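Local coordinates for protein endo-beta-mannanase (Rhizomucor miehei, PDB 4QP0) that probably cleaves internal beta-1,4-mannosidic linkages in mannans, galactomannans and glucomannans, as a secreted glycoside hydrolase of family 5, at residues N343-T347 against T348-H352; V303-Y306 against P307-Q310; F336-C339 against A340-D344; K38-F41 against S42-S46; H256-P259 against E260-K264. All coordinates share one frame; numbering follows the deposited sequence.

Interaction 1 (N343-T347 against T348-H352); sequences NDIAT and TVTNH
Backbone bonds from Asp344, Ile345 and Ala346 to residues 348 to 351 set the shape of this first stretch of helix. Thr348 N reaches Asp344 O as in an ordinary alpha turn. Then the winding widens: Ile345 O accepts both from Val349 N, at 2.9 Å, and from Thr350 N, at 2.8 Å. By the next step the bond has slipped one residue further along, with Asn351 N only 2.6 Å from Ala346 O and nearly straight (170°). This is a pi-type turn, set near the start of the helix 345-358 that follows the last barrel strand of a TIM-barrel hydrolase. Asp344 holds the N-cap position, but its carboxylate makes no capping bond.

Water does part of the bridging. Thr348 OG1, turned back between its own N and carbonyl carbon (chi1 54°), is joined through a water to Asp344 OD1. A second water takes the proton of His352 N at 2.7 Å and gives one to Ala346 O.

Apolar contact lies on another side of the turn. Ile345 CD1 bends forward to within 3.7 Å of Val349 CG2, and both side chains also touch Ile338.

Two plain van der Waals contacts remain. Thr350 CB sits close over Ala346 CA, at 3.4 Å. On the exposed side Thr347 and Asn351 run side by side, the methyl CG2 of Thr347 3.7 Å from Asn351 ND2.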
loop_
_atom_site.group_PDB
_atom_site.type_symbol
_atom_site.label_atom_id
_atom_site.label_comp_id
_atom_site.label_asym_id
_atom_site.label_seq_id
_atom_site.Cartn_x
_atom_site.Cartn_y
_atom_site.Cartn_z
ATOM N N ASN A 343 17.227 12.618 -15.672
ATOM C CA ASN A 343 17.430 14.039 -15.952
ATOM C C ASN A 343 16.179 14.878 -15.707
ATOM O O ASN A 343 16.262 15.994 -15.188
ATOM C CB ASN A 343 17.901 14.241 -17.392
ATOM C CG ASN A 343 19.181 13.496 -17.698
ATOM O OD1 ASN A 343 19.364 12.990 -18.807
ATOM N ND2 ASN A 343 20.079 13.426 -16.719
ATOM N N ASP A 344 15.027 14.333 -16.087
ATOM C CA ASP A 344 13.743 15.019 -15.932
ATOM C C ASP A 344 13.040 14.665 -14.611
ATOM O O ASP A 344 11.806 14.646 -14.531
ATOM C CB ASP A 344 12.831 14.728 -17.135
ATOM C CG ASP A 344 12.691 13.235 -17.433
ATOM O OD1 ASP A 344 13.172 12.403 -16.631
ATOM O OD2 ASP A 344 12.099 12.897 -18.484
ATOM N N ILE A 345 13.843 14.404 -13.582
ATOM C CA ILE A 345 13.352 14.062 -12.247
ATOM C C ILE A 345 12.585 15.204 -11.563
ATOM O O ILE A 345 11.648 14.965 -10.802
ATOM C CB ILE A 345 14.511 13.534 -11.360
ATOM C CG1 ILE A 345 13.970 12.807 -10.124
ATOM C CG2 ILE A 345 15.518 14.640 -11.025
ATOM C CD1 ILE A 345 13.072 11.638 -10.462
ATOM N N ALA A 346 12.979 16.442 -11.854
ATOM C CA ALA A 346 12.326 17.615 -11.295
ATOM C C ALA A 346 10.856 17.680 -11.675
ATOM O O ALA A 346 10.003 17.957 -10.834
ATOM C CB ALA A 346 13.046 18.885 -11.731
ATOM N N THR A 347 10.559 17.431 -12.946
ATOM C CA THR A 347 9.193 17.578 -13.428
ATOM C C THR A 347 8.337 16.309 -13.283
ATOM O O THR A 347 7.113 16.387 -13.343
ATOM C CB THR A 347 9.126 18.175 -14.854
ATOM O OG1 THR A 347 9.857 17.352 -15.763
ATOM C CG2 THR A 347 9.711 19.583 -14.861
ATOM N N THR A 348 8.974 15.160 -13.075
ATOM C CA THR A 348 8.243 13.918 -12.792
ATOM C C THR A 348 7.993 13.723 -11.292
ATOM O O THR A 348 6.983 13.135 -10.891
ATOM C CB THR A 348 8.967 12.668 -13.349
ATOM O OG1 THR A 348 10.315 12.626 -12.870
ATOM C CG2 THR A 348 8.993 12.677 -14.863
ATOM N N VAL A 349 8.915 14.214 -10.463
ATOM C CA VAL A 349 8.930 13.856 -9.043
ATOM C C VAL A 349 9.235 15.037 -8.130
ATOM O O VAL A 349 8.536 15.252 -7.137
ATOM C CB VAL A 349 9.964 12.741 -8.766
ATOM C CG1 VAL A 349 10.148 12.533 -7.270
ATOM C CG2 VAL A 349 9.560 11.433 -9.438
ATOM N N THR A 350 10.275 15.795 -8.479
ATOM C CA THR A 350 10.889 16.763 -7.563
ATOM C C THR A 350 10.058 18.020 -7.303
ATOM O O THR A 350 9.822 18.375 -6.140
ATOM C CB THR A 350 12.353 17.083 -7.974
ATOM O OG1 THR A 350 13.227 16.191 -7.280
ATOM C CG2 THR A 350 12.762 18.521 -7.653
ATOM N N ASN A 351 9.609 18.678 -8.372
ATOM C CA ASN A 351 8.784 19.878 -8.239
ATOM C C ASN A 351 7.624 19.674 -7.280
ATOM O O ASN A 351 7.345 20.534 -6.447
ATOM C CB ASN A 351 8.271 20.341 -9.603
ATOM C CG ASN A 351 9.354 21.010 -10.437
ATOM O OD1 ASN A 351 10.491 21.202 -9.981
ATOM N ND2 ASN A 351 9.009 21.359 -11.674
ATOM N N HIS A 352 6.971 18.518 -7.391
ATOM C CA HIS A 352 5.804 18.207 -6.581
ATOM C C HIS A 352 6.144 17.864 -5.162
ATOM O O HIS A 352 5.396 18.221 -4.245
ATOM C CB HIS A 352 5.013 17.073 -7.215
ATOM C CG HIS A 352 3.737 16.731 -6.485
ATOM N ND1 HIS A 352 2.761 17.632 -6.271
ATOM C CD2 HIS A 352 3.296 15.529 -5.929
ATOM C CE1 HIS A 352 1.746 17.039 -5.612
ATOM N NE2 HIS A 352 2.078 15.753 -5.403
HETATM O O HOH W 1 11.961 10.664 -14.502
HETATM O O HOH W 2 7.213 17.091 -9.649
#

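Interaction 2 (V303-Y306 against P307-Q310); sequences VAQY and PVWQ
Trp309 sets its CG beside the backbone N, opposite the carbonyl carbon (chi1 -64°), and this leans the indole back along the helix over Gln305. Gln305 has the same kind of first torsion and then bends at its second, which sets its amide alongside Val308, with NE2 3.9 Å from Val308 CG2. What remains under the indole is Gln305 CB, 4.2 Å from the centroid of the five-membered ring of Trp309 and 24° off its normal, a CH-pi contact. The carbonyl of Gln305 comes to the same face, its O 3.3 Å from Trp309 CG. That oxygen also takes the bond from Trp309 N, at 2.8 Å.

The stretch belongs to helix 299-315, the crossover of a beta-alpha-beta unit between barrel strands 289-294 and 320-323. Pro307 kinks it. With no N-H to offer to the turn before, the proline turns its ring to Val303 O, which lies 3.5 Å from Pro307 CD. The same CD packs on Tyr306 CB at 3.4 Å. Regular bonding resumes with Trp309 N and continues at Gln310 N, 2.7 Å from Tyr306 O.

The rings of Tyr306 and Trp309 lie obliquely, their planes 31° apart, and touch through Tyr306 CE2 and Trp309 CZ3, 4.0 Å from each other. Tyr306 OH bonds to Leu296 N, while Gln310 spends its NE2 on Tyr294 OH and on Thr348 O of the C-terminal helix.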
loop_
_atom_site.group_PDB
_atom_site.type_symbol
_atom_site.label_atom_id
_atom_site.label_comp_id
_atom_site.label_asym_id
_atom_site.label_seq_id
_atom_site.Cartn_x
_atom_site.Cartn_y
_atom_site.Cartn_z
ATOM N N VAL A 303 6.117 12.613 -18.266
ATOM C CA VAL A 303 6.398 14.064 -18.394
ATOM C C VAL A 303 5.167 14.856 -18.863
ATOM O O VAL A 303 5.046 16.053 -18.590
ATOM C CB VAL A 303 7.641 14.389 -19.268
ATOM C CG1 VAL A 303 8.867 13.659 -18.754
ATOM C CG2 VAL A 303 7.413 14.072 -20.739
ATOM N N ALA A 304 4.251 14.161 -19.539
ATOM C CA ALA A 304 3.001 14.743 -20.032
ATOM C C ALA A 304 1.932 14.890 -18.956
ATOM O O ALA A 304 1.306 15.948 -18.842
ATOM C CB ALA A 304 2.453 13.911 -21.184
ATOM N N GLN A 305 1.717 13.830 -18.176
ATOM C CA GLN A 305 0.538 13.763 -17.300
ATOM C C GLN A 305 0.793 13.905 -15.790
ATOM O O GLN A 305 -0.070 14.392 -15.062
ATOM C CB GLN A 305 -0.294 12.512 -17.604
ATOM C CG GLN A 305 -0.732 12.371 -19.064
ATOM C CD GLN A 305 -1.692 13.459 -19.546
ATOM O OE1 GLN A 305 -1.859 13.650 -20.751
ATOM N NE2 GLN A 305 -2.328 14.168 -18.616
ATOM N N TYR A 306 1.967 13.492 -15.325
ATOM C CA TYR A 306 2.342 13.683 -13.921
ATOM C C TYR A 306 2.178 15.141 -13.440
ATOM O O TYR A 306 1.537 15.364 -12.413
ATOM C CB TYR A 306 3.756 13.148 -13.647
ATOM C CG TYR A 306 3.861 11.640 -13.497
ATOM C CD1 TYR A 306 4.927 11.064 -12.804
ATOM C CD2 TYR A 306 2.887 10.789 -14.021
ATOM C CE1 TYR A 306 5.026 9.686 -12.656
ATOM C CE2 TYR A 306 2.984 9.418 -13.875
ATOM C CZ TYR A 306 4.052 8.874 -13.191
ATOM O OH TYR A 306 4.143 7.502 -13.055
ATOM N N PRO A 307 2.723 16.140 -14.180
ATOM C CA PRO A 307 2.508 17.522 -13.725
ATOM C C PRO A 307 1.030 17.892 -13.628
ATOM O O PRO A 307 0.633 18.637 -12.724
ATOM C CB PRO A 307 3.205 18.367 -14.799
ATOM C CG PRO A 307 4.259 17.471 -15.342
ATOM C CD PRO A 307 3.654 16.092 -15.325
ATOM N N VAL A 308 0.228 17.357 -14.546
ATOM C CA VAL A 308 -1.210 17.589 -14.544
ATOM C C VAL A 308 -1.834 16.965 -13.299
ATOM O O VAL A 308 -2.553 17.645 -12.560
ATOM C CB VAL A 308 -1.886 17.043 -15.829
ATOM C CG1 VAL A 308 -3.374 17.377 -15.849
ATOM C CG2 VAL A 308 -1.204 17.607 -17.072
ATOM N N TRP A 309 -1.536 15.685 -13.066
ATOM C CA TRP A 309 -2.097 14.932 -11.941
ATOM C C TRP A 309 -1.668 15.502 -10.623
ATOM O O TRP A 309 -2.448 15.545 -9.671
ATOM C CB TRP A 309 -1.661 13.472 -11.975
ATOM C CG TRP A 309 -2.140 12.648 -13.147
ATOM C CD1 TRP A 309 -3.011 13.018 -14.173
ATOM C CD2 TRP A 309 -1.812 11.245 -13.420
ATOM N NE1 TRP A 309 -3.218 11.972 -15.041
ATOM C CE2 TRP A 309 -2.527 10.883 -14.646
ATOM C CE3 TRP A 309 -1.016 10.285 -12.793
ATOM C CZ2 TRP A 309 -2.433 9.616 -15.200
ATOM C CZ3 TRP A 309 -0.930 9.015 -13.363
ATOM C CH2 TRP A 309 -1.628 8.688 -14.530
ATOM N N GLN A 310 -0.405 15.917 -10.559
ATOM C CA GLN A 310 0.171 16.435 -9.332
ATOM C C GLN A 310 -0.414 17.814 -8.989
ATOM O O GLN A 310 -0.765 18.073 -7.831
ATOM C CB GLN A 310 1.706 16.432 -9.429
ATOM C CG GLN A 310 2.293 15.021 -9.313
ATOM C CD GLN A 310 3.772 14.920 -9.666
ATOM O OE1 GLN A 310 4.403 15.894 -10.087
ATOM N NE2 GLN A 310 4.330 13.724 -9.505
#

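Interaction 3 (F336-C339 against A340-D344)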
loop_
_atom_site.group_PDB
_atom_site.type_symbol
_atom_site.label_atom_id
_atom_site.label_comp_id
_atom_site.label_asym_id
_atom_site.label_seq_id
_atom_site.Cartn_x
_atom_site.Cartn_y
_atom_site.Cartn_z
ATOM N N PHE A 336 7.422 1.312 -15.178
ATOM C CA PHE A 336 7.086 2.443 -14.314
ATOM C C PHE A 336 8.261 2.928 -13.461
ATOM O O PHE A 336 8.136 3.919 -12.738
ATOM C CB PHE A 336 5.930 2.075 -13.394
ATOM C CG PHE A 336 4.666 1.677 -14.109
ATOM C CD1 PHE A 336 3.818 2.641 -14.651
ATOM C CD2 PHE A 336 4.305 0.339 -14.206
ATOM C CE1 PHE A 336 2.644 2.273 -15.290
ATOM C CE2 PHE A 336 3.131 -0.036 -14.841
ATOM C CZ PHE A 336 2.299 0.933 -15.385
ATOM N N GLY A 337 9.392 2.232 -13.544
ATOM C CA GLY A 337 10.570 2.555 -12.738
ATOM C C GLY A 337 11.170 3.909 -13.076
ATOM O O GLY A 337 11.475 4.187 -14.236
ATOM N N ILE A 338 11.313 4.749 -12.047
ATOM C CA ILE A 338 11.926 6.072 -12.151
ATOM C C ILE A 338 13.184 6.102 -11.286
ATOM O O ILE A 338 13.139 5.728 -10.114
ATOM C CB ILE A 338 10.949 7.186 -11.694
ATOM C CG1 ILE A 338 9.897 7.452 -12.776
ATOM C CG2 ILE A 338 11.699 8.475 -11.367
ATOM C CD1 ILE A 338 8.739 8.323 -12.329
ATOM N N CYS A 339 14.303 6.524 -11.872
ATOM C CA CYS A 339 15.560 6.634 -11.132
ATOM C C CYS A 339 15.710 8.057 -10.612
ATOM O O CYS A 339 15.108 8.978 -11.154
ATOM C CB CYS A 339 16.761 6.288 -12.018
ATOM S SG CYS A 339 16.566 4.850 -13.100
ATOM N N ALA A 340 16.505 8.234 -9.561
ATOM C CA ALA A 340 16.836 9.568 -9.074
ATOM C C ALA A 340 17.842 10.224 -10.015
ATOM O O ALA A 340 17.941 11.451 -10.076
ATOM C CB ALA A 340 17.391 9.502 -7.665
ATOM N N SER A 341 18.580 9.386 -10.744
ATOM C CA SER A 341 19.570 9.836 -11.717
ATOM C C SER A 341 18.923 10.358 -13.008
ATOM O O SER A 341 19.599 10.954 -13.850
ATOM C CB SER A 341 20.565 8.707 -12.023
ATOM O OG SER A 341 19.944 7.654 -12.742
ATOM N N ASP A 342 17.620 10.127 -13.163
ATOM C CA ASP A 342 16.862 10.651 -14.300
ATOM C C ASP A 342 17.085 12.153 -14.435
ATOM O O ASP A 342 17.139 12.869 -13.431
ATOM C CB ASP A 342 15.364 10.355 -14.139
ATOM C CG ASP A 342 15.025 8.873 -14.305
ATOM O OD1 ASP A 342 15.930 8.076 -14.630
ATOM O OD2 ASP A 342 13.845 8.505 -14.114
ATOM N N ASN A 343 17.227 12.618 -15.672
ATOM C CA ASN A 343 17.430 14.039 -15.952
ATOM C C ASN A 343 16.179 14.878 -15.707
ATOM O O ASN A 343 16.262 15.994 -15.188
ATOM C CB ASN A 343 17.901 14.241 -17.392
ATOM C CG ASN A 343 19.181 13.496 -17.698
ATOM O OD1 ASN A 343 19.364 12.990 -18.807
ATOM N ND2 ASN A 343 20.079 13.426 -16.719
ATOM N N ASP A 344 15.027 14.333 -16.087
ATOM C CA ASP A 344 13.743 15.019 -15.932
ATOM C C ASP A 344 13.040 14.665 -14.611
ATOM O O ASP A 344 11.806 14.646 -14.531
ATOM C CB ASP A 344 12.831 14.728 -17.135
ATOM C CG ASP A 344 12.691 13.235 -17.433
ATOM O OD1 ASP A 344 13.172 12.403 -16.631
ATOM O OD2 ASP A 344 12.099 12.897 -18.484
#
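Asp342 folds its side chain back on Cys339, and each atom from CB outward finds something there. CB begins against the cysteine carbonyl, 3.3 Å from Cys339 O. With CG beside its own backbone N (chi1 -71°), the carboxylate carbon stays over that carbonyl and the two oxygens reach past it. OD1 comes to 3.3 Å from Cys339 CB, with Cys339 SG a little further off. OD2 accepts from Cys339 N at 3.0 Å; the donor stands well above the carboxylate plane, 58° out of it, and the bond is bent.

The backbone underneath makes a type I beta turn, Cys339 to Asp342, whose closing bond from Asp342 N to Cys339 O is weak at 3.4 Å. The turn sits in the long loop that carries the chain from barrel strand 320-323 to helix 345-358. Its first residue is tied covalently as well, through the disulfide from Cys339 to Cys330.

Beyond the polar grip, Asp342 OD2 also rests against a methyl, 3.5 Å from Ile338 CG2, the two side chains meeting at about a right angle. Ser341 OG touches Cys339 CB at 3.5 Å.

Interaction 4 (K38-F41 against S42-S46)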
loop_
_atom_site.group_PDB
_atom_site.type_symbol
_atom_site.label_atom_id
_atom_site.label_comp_id
_atom_site.label_asym_id
_atom_site.label_seq_id
_atom_site.Cartn_x
_atom_site.Cartn_y
_atom_site.Cartn_z
ATOM N N LYS A 38 19.869 0.903 1.507
ATOM C CA LYS A 38 20.433 2.207 1.864
ATOM C C LYS A 38 20.293 3.221 0.733
ATOM O O LYS A 38 19.987 4.391 0.973
ATOM C CB LYS A 38 21.911 2.066 2.258
ATOM C CG LYS A 38 22.165 1.960 3.759
ATOM C CD LYS A 38 23.523 1.333 4.062
ATOM C CE LYS A 38 23.899 1.516 5.528
ATOM N NZ LYS A 38 24.855 0.491 6.051
ATOM N N GLN A 39 20.518 2.756 -0.494
ATOM C CA GLN A 39 20.427 3.589 -1.695
ATOM C C GLN A 39 19.026 4.176 -1.871
ATOM O O GLN A 39 18.881 5.376 -2.114
ATOM C CB GLN A 39 20.825 2.771 -2.928
ATOM C CG GLN A 39 20.947 3.557 -4.225
ATOM C CD GLN A 39 22.242 4.341 -4.321
ATOM O OE1 GLN A 39 23.149 3.968 -5.069
ATOM N NE2 GLN A 39 22.342 5.429 -3.559
ATOM N N VAL A 40 18.004 3.328 -1.735
ATOM C CA VAL A 40 16.611 3.760 -1.812
ATOM C C VAL A 40 16.392 4.983 -0.922
ATOM O O VAL A 40 15.910 6.020 -1.390
ATOM C CB VAL A 40 15.641 2.615 -1.445
ATOM C CG1 VAL A 40 14.228 3.127 -1.188
ATOM C CG2 VAL A 40 15.622 1.568 -2.546
ATOM N N PHE A 41 16.794 4.875 0.343
ATOM C CA PHE A 41 16.543 5.935 1.317
ATOM C C PHE A 41 17.324 7.223 1.079
ATOM O O PHE A 41 16.799 8.301 1.333
ATOM C CB PHE A 41 16.720 5.429 2.750
ATOM C CG PHE A 41 15.703 4.401 3.152
ATOM C CD1 PHE A 41 14.339 4.661 3.020
ATOM C CD2 PHE A 41 16.100 3.169 3.653
ATOM C CE1 PHE A 41 13.399 3.703 3.376
ATOM C CE2 PHE A 41 15.163 2.210 4.017
ATOM C CZ PHE A 41 13.815 2.478 3.876
ATOM N N SER A 42 18.559 7.132 0.597
ATOM C CA SER A 42 19.327 8.356 0.315
ATOM C C SER A 42 18.858 9.048 -0.971
ATOM O O SER A 42 18.873 10.277 -1.057
ATOM C CB SER A 42 20.839 8.101 0.309
ATOM O OG SER A 42 21.157 6.948 -0.438
ATOM N N ASP A 43 18.422 8.259 -1.958
ATOM C CA ASP A 43 17.806 8.805 -3.171
ATOM C C ASP A 43 16.504 9.524 -2.819
ATOM O O ASP A 43 16.280 10.665 -3.237
ATOM C CB ASP A 43 17.526 7.704 -4.201
ATOM C CG ASP A 43 18.790 7.153 -4.857
ATOM O OD1 ASP A 43 19.919 7.513 -4.453
ATOM O OD2 ASP A 43 18.641 6.338 -5.795
ATOM N N MET A 44 15.662 8.850 -2.036
ATOM C CA MET A 44 14.418 9.421 -1.532
ATOM C C MET A 44 14.670 10.737 -0.828
ATOM O O MET A 44 14.005 11.727 -1.116
ATOM C CB MET A 44 13.722 8.450 -0.569
ATOM C CG MET A 44 12.845 7.408 -1.238
ATOM S SD MET A 44 12.091 6.280 -0.042
ATOM C CE MET A 44 10.879 7.378 0.689
ATOM N N LYS A 45 15.633 10.737 0.091
ATOM C CA LYS A 45 15.985 11.933 0.855
ATOM C C LYS A 45 16.292 13.129 -0.045
ATOM O O LYS A 45 15.667 14.181 0.092
ATOM C CB LYS A 45 17.148 11.649 1.828
ATOM C CG LYS A 45 17.718 12.866 2.565
ATOM C CD LYS A 45 16.702 13.615 3.434
ATOM C CE LYS A 45 16.759 13.192 4.899
ATOM N NZ LYS A 45 15.863 14.021 5.756
ATOM N N SER A 46 17.229 12.964 -0.975
ATOM C CA SER A 46 17.674 14.091 -1.813
ATOM C C SER A 46 16.608 14.502 -2.821
ATOM O O SER A 46 16.636 15.625 -3.328
ATOM C CB SER A 46 18.990 13.774 -2.522
ATOM O OG SER A 46 18.779 12.872 -3.588
#
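Met44 lies alongside both Val40 and Phe41, and these three side chains make the tight face of the helical turn. The sulfur does the touching: SD is 4.0 Å from Val40 CG1 and 4.1 Å from Phe41 CD1. SD is 5.3 Å from the centroid of the Phe41 ring and 65° off its normal, an oblique Met-aromatic contact. Met44 CG sits beside the backbone N and the chain runs straight from there (chi2 179°), which carries SD back along the helix to Val40 and Phe41; only the terminal methyl bends away from that line. Around this face the neighbours close in: Val52 of the adjoining strand and Ile101 touch both Phe41 and Met44, and helix 87-98 packs against the phenyl ring.

The other side of the helix is looser and polar. Gln39 bends at its second torsion so that its amide comes up beside the Asp43 carboxylate, crossing it obliquely with the planes 25° apart; Gln39 NE2 is 3.3 Å from Asp43 OD1. Ser42 turns OG back toward the preceding turn, between Lys38 O at 3.1 Å and Gln39 O at 3.2 Å, and its one proton could go to either. Lys38 and Lys45 send their ends away from the contact.

Under both faces runs an unbroken alpha-helical ladder, from Ser42 N to Lys38 O through to Lys45 N on Phe41 O. A helix with one greasy flank against the sheet and one polar flank outward is the classic covering helix of a TIM barrel, here the crossover between parallel strands 17-25 and 51-55.

Interaction 5 (H256-P259 against E260-K264); sequences HLYP and EAWSK
Tyr258 and Trp262 meet chiefly through a carbonyl on an indole. Tyr258 O sits over one face of the Trp262 ring, nearest CG at 3.1 Å, while His256 O approaches the edge of the same ring, 3.2 Å from Trp262 CH2. The indole is thus laid along the backbone that leaves the strand, its CG beside its own N (chi1 -56°). Its CZ2 lies near the plane of the Tyr258 ring, at that ring's edge.

Hydrogen bonds fasten the turn behind it. Lys264 N gives a good bond to Pro259 O at 2.7 Å, whereas Trp262 N holds Tyr258 O weakly at 3.2 Å. Trp262 O is gripped twice, by Ser263 OG at 2.7 Å and by Lys264 NZ at 2.8 Å, from opposite faces of the carbonyl plane. The double bend in the Lys264 chain is what brings its amine back there.

Apolar contact is slight: Tyr258 CB touches Ala261 CB at 4.0 Å and the indole at CE2.

The polar ends of His256 and Tyr258 look elsewhere, the imidazole bonding to Glu175 and Glu292 and the phenol to Glu293. A histidine and a tyrosine two residues apart where a barrel strand runs out into its loop, both bonded to glutamates, are consistent with the catalytic cleft of family 5 glycoside hydrolases.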
loop_
_atom_site.group_PDB
_atom_site.type_symbol
_atom_site.label_atom_id
_atom_site.label_comp_id
_atom_site.label_asym_id
_atom_site.label_seq_id
_atom_site.Cartn_x
_atom_site.Cartn_y
_atom_site.Cartn_z
ATOM N N HIS A 256 -5.487 4.133 -6.126
ATOM C CA HIS A 256 -4.424 3.968 -7.098
ATOM C C HIS A 256 -4.872 4.554 -8.397
ATOM O O HIS A 256 -6.067 4.743 -8.615
ATOM C CB HIS A 256 -4.106 2.484 -7.268
ATOM C CG HIS A 256 -3.633 1.811 -5.999
ATOM N ND1 HIS A 256 -2.902 0.685 -6.008
ATOM C CD2 HIS A 256 -3.792 2.163 -4.659
ATOM C CE1 HIS A 256 -2.622 0.325 -4.740
ATOM N NE2 HIS A 256 -3.170 1.228 -3.919
ATOM N N LEU A 257 -3.916 4.858 -9.267
ATOM C CA LEU A 257 -4.216 5.384 -10.596
ATOM C C LEU A 257 -3.402 4.681 -11.681
ATOM O O LEU A 257 -2.182 4.829 -11.751
ATOM C CB LEU A 257 -4.017 6.905 -10.638
ATOM C CG LEU A 257 -4.262 7.641 -11.967
ATOM C CD1 LEU A 257 -5.650 7.337 -12.523
ATOM C CD2 LEU A 257 -4.066 9.142 -11.799
ATOM N N TYR A 258 -4.102 3.907 -12.512
ATOM C CA TYR A 258 -3.509 3.207 -13.654
ATOM C C TYR A 258 -4.445 3.247 -14.867
ATOM O O TYR A 258 -5.190 2.282 -15.118
ATOM C CB TYR A 258 -3.157 1.757 -13.280
ATOM C CG TYR A 258 -2.003 1.645 -12.305
ATOM C CD1 TYR A 258 -0.684 1.807 -12.735
ATOM C CD2 TYR A 258 -2.231 1.394 -10.954
ATOM C CE1 TYR A 258 0.376 1.717 -11.851
ATOM C CE2 TYR A 258 -1.178 1.296 -10.064
ATOM C CZ TYR A 258 0.125 1.460 -10.517
ATOM O OH TYR A 258 1.185 1.365 -9.633
ATOM N N PRO A 259 -4.418 4.368 -15.622
ATOM C CA PRO A 259 -5.350 4.543 -16.747
ATOM C C PRO A 259 -5.135 3.557 -17.897
ATOM O O PRO A 259 -6.106 3.175 -18.550
ATOM C CB PRO A 259 -5.093 5.983 -17.213
ATOM C CG PRO A 259 -3.752 6.339 -16.680
ATOM C CD PRO A 259 -3.575 5.561 -15.412
ATOM N N GLU A 260 -3.885 3.149 -18.130
ATOM C CA GLU A 260 -3.561 2.202 -19.208
ATOM C C GLU A 260 -4.092 0.807 -18.902
ATOM O O GLU A 260 -4.704 0.176 -19.759
ATOM C CB GLU A 260 -2.056 2.156 -19.470
ATOM C CG GLU A 260 -1.474 3.479 -19.939
ATOM C CD GLU A 260 0.041 3.447 -20.016
ATOM O OE1 GLU A 260 0.704 3.465 -18.953
ATOM O OE2 GLU A 260 0.574 3.408 -21.147
ATOM N N ALA A 261 -3.879 0.346 -17.671
ATOM C CA ALA A 261 -4.367 -0.959 -17.227
ATOM C C ALA A 261 -5.887 -1.025 -17.226
ATOM O O ALA A 261 -6.473 -2.093 -17.413
ATOM C CB ALA A 261 -3.828 -1.287 -15.840
ATOM N N TRP A 262 -6.517 0.125 -17.011
ATOM C CA TRP A 262 -7.966 0.201 -16.887
ATOM C C TRP A 262 -8.573 0.690 -18.163
ATOM O O TRP A 262 -9.799 0.822 -18.275
ATOM C CB TRP A 262 -8.348 1.119 -15.727
ATOM C CG TRP A 262 -7.740 0.721 -14.400
ATOM C CD1 TRP A 262 -7.168 -0.498 -14.060
ATOM C CD2 TRP A 262 -7.641 1.535 -13.182
ATOM N NE1 TRP A 262 -6.724 -0.489 -12.766
ATOM C CE2 TRP A 262 -6.980 0.693 -12.180
ATOM C CE3 TRP A 262 -8.009 2.827 -12.837
ATOM C CZ2 TRP A 262 -6.717 1.145 -10.895
ATOM C CZ3 TRP A 262 -7.739 3.271 -11.536
ATOM C CH2 TRP A 262 -7.111 2.447 -10.589
ATOM N N SER A 263 -7.701 0.945 -19.141
ATOM C CA SER A 263 -8.065 1.490 -20.455
ATOM C C SER A 263 -8.929 2.766 -20.384
ATOM O O SER A 263 -10.049 2.820 -20.896
ATOM C CB SER A 263 -8.687 0.411 -21.357
ATOM O OG SER A 263 -9.831 -0.169 -20.751
ATOM N N LYS A 264 -8.390 3.797 -19.752
ATOM C CA LYS A 264 -9.121 5.045 -19.626
ATOM C C LYS A 264 -8.510 6.158 -20.459
ATOM O O LYS A 264 -8.969 7.299 -20.407
ATOM C CB LYS A 264 -9.245 5.447 -18.160
ATOM C CG LYS A 264 -10.084 4.477 -17.341
ATOM C CD LYS A 264 -11.518 4.428 -17.842
ATOM C CE LYS A 264 -12.364 3.515 -16.977
ATOM N NZ LYS A 264 -12.061 2.088 -17.259
#

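How the interactions relate
All five contacts are local, so each closes only a turn of its own, and none encloses or crosses another. Interaction 4 comes first, on the helix between strands 17-25 and 51-55. Far along the chain, interaction 5 shapes the exit of strand 253-257, and its Leu257 and Pro259 pack on Trp309 of interaction 2, on helix 299-315. Interaction 3 follows in the loop after strand 320-323 and runs straight into interaction 1, sharing Asn343 and Asp344. That loop reaches all the others: Ala340 meets Asp43, Phe336 meets Tyr258, and Ile338 lies against both Tyr306 and Ile345. Helix 299-315 meets the C-terminal stretch through Val303 against Asp344 and Gln310 against His352.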